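Local coordinates for protein extracellular ligand-binding receptor (Desulfitobacterium hafniense, PDB 4Q6B) that probably captures leucine, which occupies its ligand pocket, and delivers it to an ABC transporter for amino-acid uptake, at residues 118-123 against 313-318; 319-322 against 327-330. All blocks are in the same frame, centred on the assembly; numbering follows the deposited sequence.

Contact 1. Residues 118-123 against 313-318; sequences HVFRNI and QGLRDL
At the edge of the five-stranded parallel sheet, strand 119-121 meets the C-terminal part of helix 311-317, with Phe120 reaching across to Leu315 and Arg316. The backbones stand well apart, the nearest CA atoms being those of Phe120 and Leu315 at 9.1 Å, so the contact rests on side chains and one water. Leu315 sends its CD1 methyl over one face of the phenyl ring: CD1 of Leu315 lies 4.0 Å from the centroid of the Phe120 ring and 15° off its normal, a CH-pi contact displaced toward the CE2 rim. Phe120 CG is anti to its own carbonyl carbon (chi1 -63°), which carries the ring toward the helix.

Arg316 reaches the far end of the same ring. CZ of Phe120 lies beneath one face of the guanidinium and is 3.5 Å from NH1 of Arg316, but the two planes are 38° apart, so the groups are not stacked flat. The extended chain from CG to NE brings the guanidinium this far from the helix, where several bonds fix its rotation: NH1 binds Ile117 O, NE binds Asp331 O, and NH2 of Arg316 gives a 3.0 Å hydrogen bond to water 1. That water, in the plane of the guanidinium, also accepts from Val119 N at 3.1 Å. Within the sheet, Phe120 makes backbone hydrogen bonds to Met101 and Ser103 of the neighbouring strand, and its ring meets Phe330 edge-to-face. This is helix-on-sheet packing of the alpha/beta kind that builds the lobes of periplasmic binding proteins.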
loop_
_atom_site.group_PDB
_atom_site.type_symbol
_atom_site.label_atom_id
_atom_site.label_comp_id
_atom_site.label_asym_id
_atom_site.label_seq_id
_atom_site.Cartn_x
_atom_site.Cartn_y
_atom_site.Cartn_z
ATOM N N HIS A 118 -8.845 2.200 -16.590
ATOM C CA HIS A 118 -9.410 3.162 -15.638
ATOM C C HIS A 118 -8.965 2.905 -14.204
ATOM O O HIS A 118 -9.550 3.386 -13.226
ATOM C CB HIS A 118 -10.939 3.110 -15.731
ATOM C CG HIS A 118 -11.450 3.490 -17.081
ATOM N ND1 HIS A 118 -11.550 4.804 -17.485
ATOM C CD2 HIS A 118 -11.846 2.736 -18.139
ATOM C CE1 HIS A 118 -11.989 4.847 -18.730
ATOM N NE2 HIS A 118 -12.186 3.610 -19.150
ATOM N N VAL A 119 -7.957 2.077 -14.087
ATOM C CA VAL A 119 -7.641 1.484 -12.770
ATOM C C VAL A 119 -6.230 1.897 -12.359
ATOM O O VAL A 119 -5.273 1.742 -13.119
ATOM C CB VAL A 119 -7.739 -0.057 -12.872
ATOM C CG1 VAL A 119 -7.265 -0.744 -11.608
ATOM C CG2 VAL A 119 -9.173 -0.493 -13.203
ATOM N N PHE A 120 -6.096 2.406 -11.136
ATOM C CA PHE A 120 -4.831 3.034 -10.680
ATOM C C PHE A 120 -4.536 2.653 -9.250
ATOM O O PHE A 120 -5.423 2.231 -8.552
ATOM C CB PHE A 120 -4.947 4.565 -10.746
ATOM C CG PHE A 120 -5.166 5.117 -12.143
ATOM C CD1 PHE A 120 -4.091 5.569 -12.877
ATOM C CD2 PHE A 120 -6.443 5.137 -12.726
ATOM C CE1 PHE A 120 -4.266 6.067 -14.169
ATOM C CE2 PHE A 120 -6.638 5.665 -13.994
ATOM C CZ PHE A 120 -5.541 6.134 -14.722
ATOM N N ARG A 121 -3.297 2.819 -8.808
ATOM C CA ARG A 121 -3.035 2.853 -7.357
ATOM C C ARG A 121 -2.065 3.950 -7.133
ATOM O O ARG A 121 -1.307 4.259 -8.040
ATOM C CB ARG A 121 -2.445 1.543 -6.872
ATOM C CG ARG A 121 -1.292 1.044 -7.709
ATOM C CD ARG A 121 -0.568 -0.117 -6.982
ATOM N NE ARG A 121 -0.016 -0.996 -8.019
ATOM C CZ ARG A 121 -0.255 -2.297 -8.092
ATOM N NH1 ARG A 121 0.221 -3.001 -9.119
ATOM N NH2 ARG A 121 -0.977 -2.896 -7.151
ATOM N N ASN A 122 -2.080 4.576 -5.954
ATOM C CA ASN A 122 -1.161 5.714 -5.704
ATOM C C ASN A 122 -0.085 5.333 -4.699
ATOM O O ASN A 122 0.475 6.181 -4.015
ATOM C CB ASN A 122 -1.903 7.014 -5.292
ATOM C CG ASN A 122 -2.549 6.896 -3.933
ATOM O OD1 ASN A 122 -2.835 5.778 -3.484
ATOM N ND2 ASN A 122 -2.755 8.022 -3.254
ATOM N N ILE A 123 0.244 4.043 -4.652
ATOM C CA ILE A 123 1.271 3.541 -3.739
ATOM C C ILE A 123 2.135 2.579 -4.549
ATOM O O ILE A 123 1.692 2.083 -5.606
ATOM C CB ILE A 123 0.623 2.825 -2.536
ATOM C CG1 ILE A 123 -0.300 1.684 -3.017
ATOM C CG2 ILE A 123 -0.213 3.832 -1.692
ATOM C CD1 ILE A 123 -0.502 0.672 -2.006
ATOM N N GLN A 313 -7.504 9.339 -18.427
ATOM C CA GLN A 313 -6.503 10.026 -19.230
ATOM C C GLN A 313 -6.064 11.309 -18.544
ATOM O O GLN A 313 -4.916 11.684 -18.628
ATOM C CB GLN A 313 -6.946 10.259 -20.682
ATOM C CG GLN A 313 -5.825 10.671 -21.638
ATOM C CD GLN A 313 -4.659 9.686 -21.686
ATOM O OE1 GLN A 313 -4.844 8.503 -21.902
ATOM N NE2 GLN A 313 -3.456 10.183 -21.465
ATOM N N GLY A 314 -6.986 11.984 -17.870
ATOM C CA GLY A 314 -6.616 13.195 -17.158
ATOM C C GLY A 314 -5.643 12.904 -16.027
ATOM O O GLY A 314 -4.742 13.703 -15.777
ATOM N N LEU A 315 -5.812 11.769 -15.347
ATOM C CA LEU A 315 -4.836 11.381 -14.307
ATOM C C LEU A 315 -3.447 11.117 -14.864
ATOM O O LEU A 315 -2.410 11.526 -14.273
ATOM C CB LEU A 315 -5.306 10.145 -13.526
ATOM C CG LEU A 315 -6.402 10.384 -12.486
ATOM C CD1 LEU A 315 -6.903 9.034 -12.031
ATOM C CD2 LEU A 315 -5.904 11.199 -11.303
ATOM N N ARG A 316 -3.394 10.449 -16.012
ATOM C CA ARG A 316 -2.122 10.230 -16.683
ATOM C C ARG A 316 -1.485 11.539 -17.173
ATOM O O ARG A 316 -0.271 11.725 -17.080
ATOM C CB ARG A 316 -2.312 9.240 -17.841
ATOM C CG ARG A 316 -2.578 7.804 -17.304
ATOM C CD ARG A 316 -2.658 6.786 -18.428
ATOM N NE ARG A 316 -2.778 5.482 -17.791
ATOM C CZ ARG A 316 -3.918 4.831 -17.598
ATOM N NH1 ARG A 316 -5.075 5.304 -18.067
ATOM N NH2 ARG A 316 -3.880 3.666 -16.954
ATOM N N ASP A 317 -2.321 12.471 -17.592
ATOM C CA ASP A 317 -1.865 13.757 -18.114
ATOM C C ASP A 317 -1.234 14.621 -17.027
ATOM O O ASP A 317 -0.497 15.569 -17.356
ATOM C CB ASP A 317 -3.030 14.511 -18.757
ATOM C CG ASP A 317 -3.362 14.008 -20.168
ATOM O OD1 ASP A 317 -4.447 14.366 -20.690
ATOM O OD2 ASP A 317 -2.535 13.264 -20.754
ATOM N N LEU A 318 -1.494 14.325 -15.760
ATOM C CA LEU A 318 -0.826 15.099 -14.688
ATOM C C LEU A 318 0.685 14.936 -14.739
ATOM O O LEU A 318 1.421 15.865 -14.380
ATOM C CB LEU A 318 -1.356 14.714 -13.313
ATOM C CG LEU A 318 -2.800 15.163 -13.154
ATOM C CD1 LEU A 318 -3.371 14.674 -11.849
ATOM C CD2 LEU A 318 -2.953 16.656 -13.298
HETATM O O HOH W 1 -5.517 1.433 -15.817
#

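Contact 2. Residues 319-322 against 327-330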
loop_
_atom_site.group_PDB
_atom_site.type_symbol
_atom_site.label_atom_id
_atom_site.label_comp_id
_atom_site.label_asym_id
_atom_site.label_seq_id
_atom_site.Cartn_x
_atom_site.Cartn_y
_atom_site.Cartn_z
ATOM N N GLY A 319 1.171 13.777 -15.190
ATOM C CA GLY A 319 2.615 13.576 -15.261
ATOM C C GLY A 319 3.056 13.502 -13.815
ATOM O O GLY A 319 2.257 13.139 -12.955
ATOM N N PRO A 320 4.309 13.886 -13.530
ATOM C CA PRO A 320 4.743 13.903 -12.123
ATOM C C PRO A 320 3.948 14.906 -11.301
ATOM O O PRO A 320 3.728 16.041 -11.720
ATOM C CB PRO A 320 6.206 14.311 -12.201
ATOM C CG PRO A 320 6.425 14.787 -13.535
ATOM C CD PRO A 320 5.366 14.297 -14.454
ATOM N N TRP A 321 3.482 14.460 -10.154
ATOM C CA TRP A 321 2.630 15.279 -9.300
ATOM C C TRP A 321 3.038 15.132 -7.825
ATOM O O TRP A 321 3.098 14.011 -7.302
ATOM C CB TRP A 321 1.211 14.776 -9.453
ATOM C CG TRP A 321 0.196 15.533 -8.681
ATOM C CD1 TRP A 321 -0.455 16.659 -9.081
ATOM C CD2 TRP A 321 -0.323 15.199 -7.388
ATOM N NE1 TRP A 321 -1.336 17.059 -8.111
ATOM C CE2 TRP A 321 -1.273 16.185 -7.058
ATOM C CE3 TRP A 321 -0.049 14.186 -6.461
ATOM C CZ2 TRP A 321 -1.976 16.173 -5.852
ATOM C CZ3 TRP A 321 -0.746 14.179 -5.254
ATOM C CH2 TRP A 321 -1.707 15.163 -4.971
ATOM N N GLU A 322 3.303 16.263 -7.163
ATOM C CA GLU A 322 3.808 16.211 -5.793
ATOM C C GLU A 322 2.712 16.137 -4.768
ATOM O O GLU A 322 1.794 16.980 -4.762
ATOM C CB GLU A 322 4.651 17.468 -5.544
ATOM C CG GLU A 322 5.711 17.660 -6.586
ATOM C CD GLU A 322 6.928 16.776 -6.374
ATOM O OE1 GLU A 322 7.910 16.928 -7.142
ATOM O OE2 GLU A 322 6.934 15.956 -5.430
HETATM N N MSE A 327 6.689 12.155 -4.778
HETATM C CA MSE A 327 6.252 12.407 -6.130
HETATM C C MSE A 327 5.529 11.224 -6.725
HETATM O O MSE A 327 6.047 10.095 -6.718
HETATM C CB MSE A 327 7.398 12.851 -7.030
HETATM C CG MSE A 327 6.886 13.197 -8.401
HETATM SE SE MSE A 327 7.109 11.699 -9.608
HETATM C CE MSE A 327 8.810 12.292 -10.307
ATOM N N HIS A 328 4.324 11.498 -7.222
ATOM C CA HIS A 328 3.458 10.491 -7.841
ATOM C C HIS A 328 3.571 10.593 -9.353
ATOM O O HIS A 328 3.738 11.673 -9.882
ATOM C CB HIS A 328 1.995 10.753 -7.456
ATOM C CG HIS A 328 1.672 10.456 -6.011
ATOM N ND1 HIS A 328 1.334 9.192 -5.557
ATOM C CD2 HIS A 328 1.611 11.268 -4.925
ATOM C CE1 HIS A 328 1.084 9.241 -4.256
ATOM N NE2 HIS A 328 1.247 10.489 -3.851
ATOM N N ARG A 329 3.459 9.471 -10.055
ATOM C CA ARG A 329 3.327 9.542 -11.507
ATOM C C ARG A 329 2.733 8.241 -12.004
ATOM O O ARG A 329 3.251 7.173 -11.692
ATOM C CB ARG A 329 4.681 9.767 -12.155
ATOM C CG ARG A 329 4.564 9.907 -13.647
ATOM C CD ARG A 329 5.925 10.129 -14.256
ATOM N NE ARG A 329 5.694 10.567 -15.646
ATOM C CZ ARG A 329 6.595 11.206 -16.393
ATOM N NH1 ARG A 329 6.295 11.558 -17.649
ATOM N NH2 ARG A 329 7.791 11.506 -15.887
ATOM N N PHE A 330 1.650 8.330 -12.758
ATOM C CA PHE A 330 0.972 7.110 -13.240
ATOM C C PHE A 330 1.498 6.717 -14.591
ATOM O O PHE A 330 1.701 7.574 -15.456
ATOM C CB PHE A 330 -0.523 7.333 -13.344
ATOM C CG PHE A 330 -1.157 7.601 -12.059
ATOM C CD1 PHE A 330 -1.113 6.652 -11.056
ATOM C CD2 PHE A 330 -1.856 8.776 -11.858
ATOM C CE1 PHE A 330 -1.716 6.888 -9.854
ATOM C CE2 PHE A 330 -2.493 8.993 -10.647
ATOM C CZ PHE A 330 -2.409 8.030 -9.652
HETATM O O HOH W 2 0.384 11.003 -13.601
#
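Trp321 and His328 form the antiparallel hydrogen-bonded pair of the short beta hairpin made by strands 321-323 and 326-328. The evidence is a reciprocal pair of backbone bonds: Trp321 N to His328 O at 2.8 Å, with an N-H...O angle of 158°, and His328 N to Trp321 O, also 2.8 Å. Trp321 holds CG anti to its backbone N (chi1 -178°), which lays the indole alongside the imidazole on one face of the hairpin. CD2 of His328 comes up to the indole edge, 3.7 Å from CE3 of Trp321, with the ring planes inclined at 49°.

On the other face Glu322 sits opposite selenomethionine Met327. Beside them, CD of Pro320 sits over the centre of one face of the Arg329 guanidinium, 3.9 Å from CZ of Arg329.

Farther out, the imidazole is positioned from both nitrogens, ND1 hydrogen-bonded to OD2 of Asp336 and NE2 to OD2 of Asp291 of helix 284-301, while Trp321 packs on Ile294 and Leu295 of that helix. With His328 replaced by an alanine, both aspartates would probably lose this hydrogen-bonding mate and the CE3 edge of Trp321 its flanking ring. Where the strands part, Gly319, with positive phi just after helix 311-317, turns the chain into the hairpin, and water 2 links the two segments, 2.9 Å from Gly319 O, to which it probably donates, and accepting from Phe330 N at 3.1 Å.

In the fold
The centres of contacts 1 and 2 lie about 9 Å apart, and helix 311-317 leads directly into the hairpin, so the two are in series along the chain. Contact 1 joins segments 190 residues apart and is buried; contact 2 spans a tight turn and is only partly buried, three of its seven touching residues being exposed. Their chemistry follows: side chains and a water carry the first, without a direct hydrogen bond, whereas paired backbone bonds define the second. They also meet where Leu315 O is 3.7 Å from Phe330 CD2. Helix 284-301 adjoins both, touching Leu315 of contact 1 and Trp321 of contact 2.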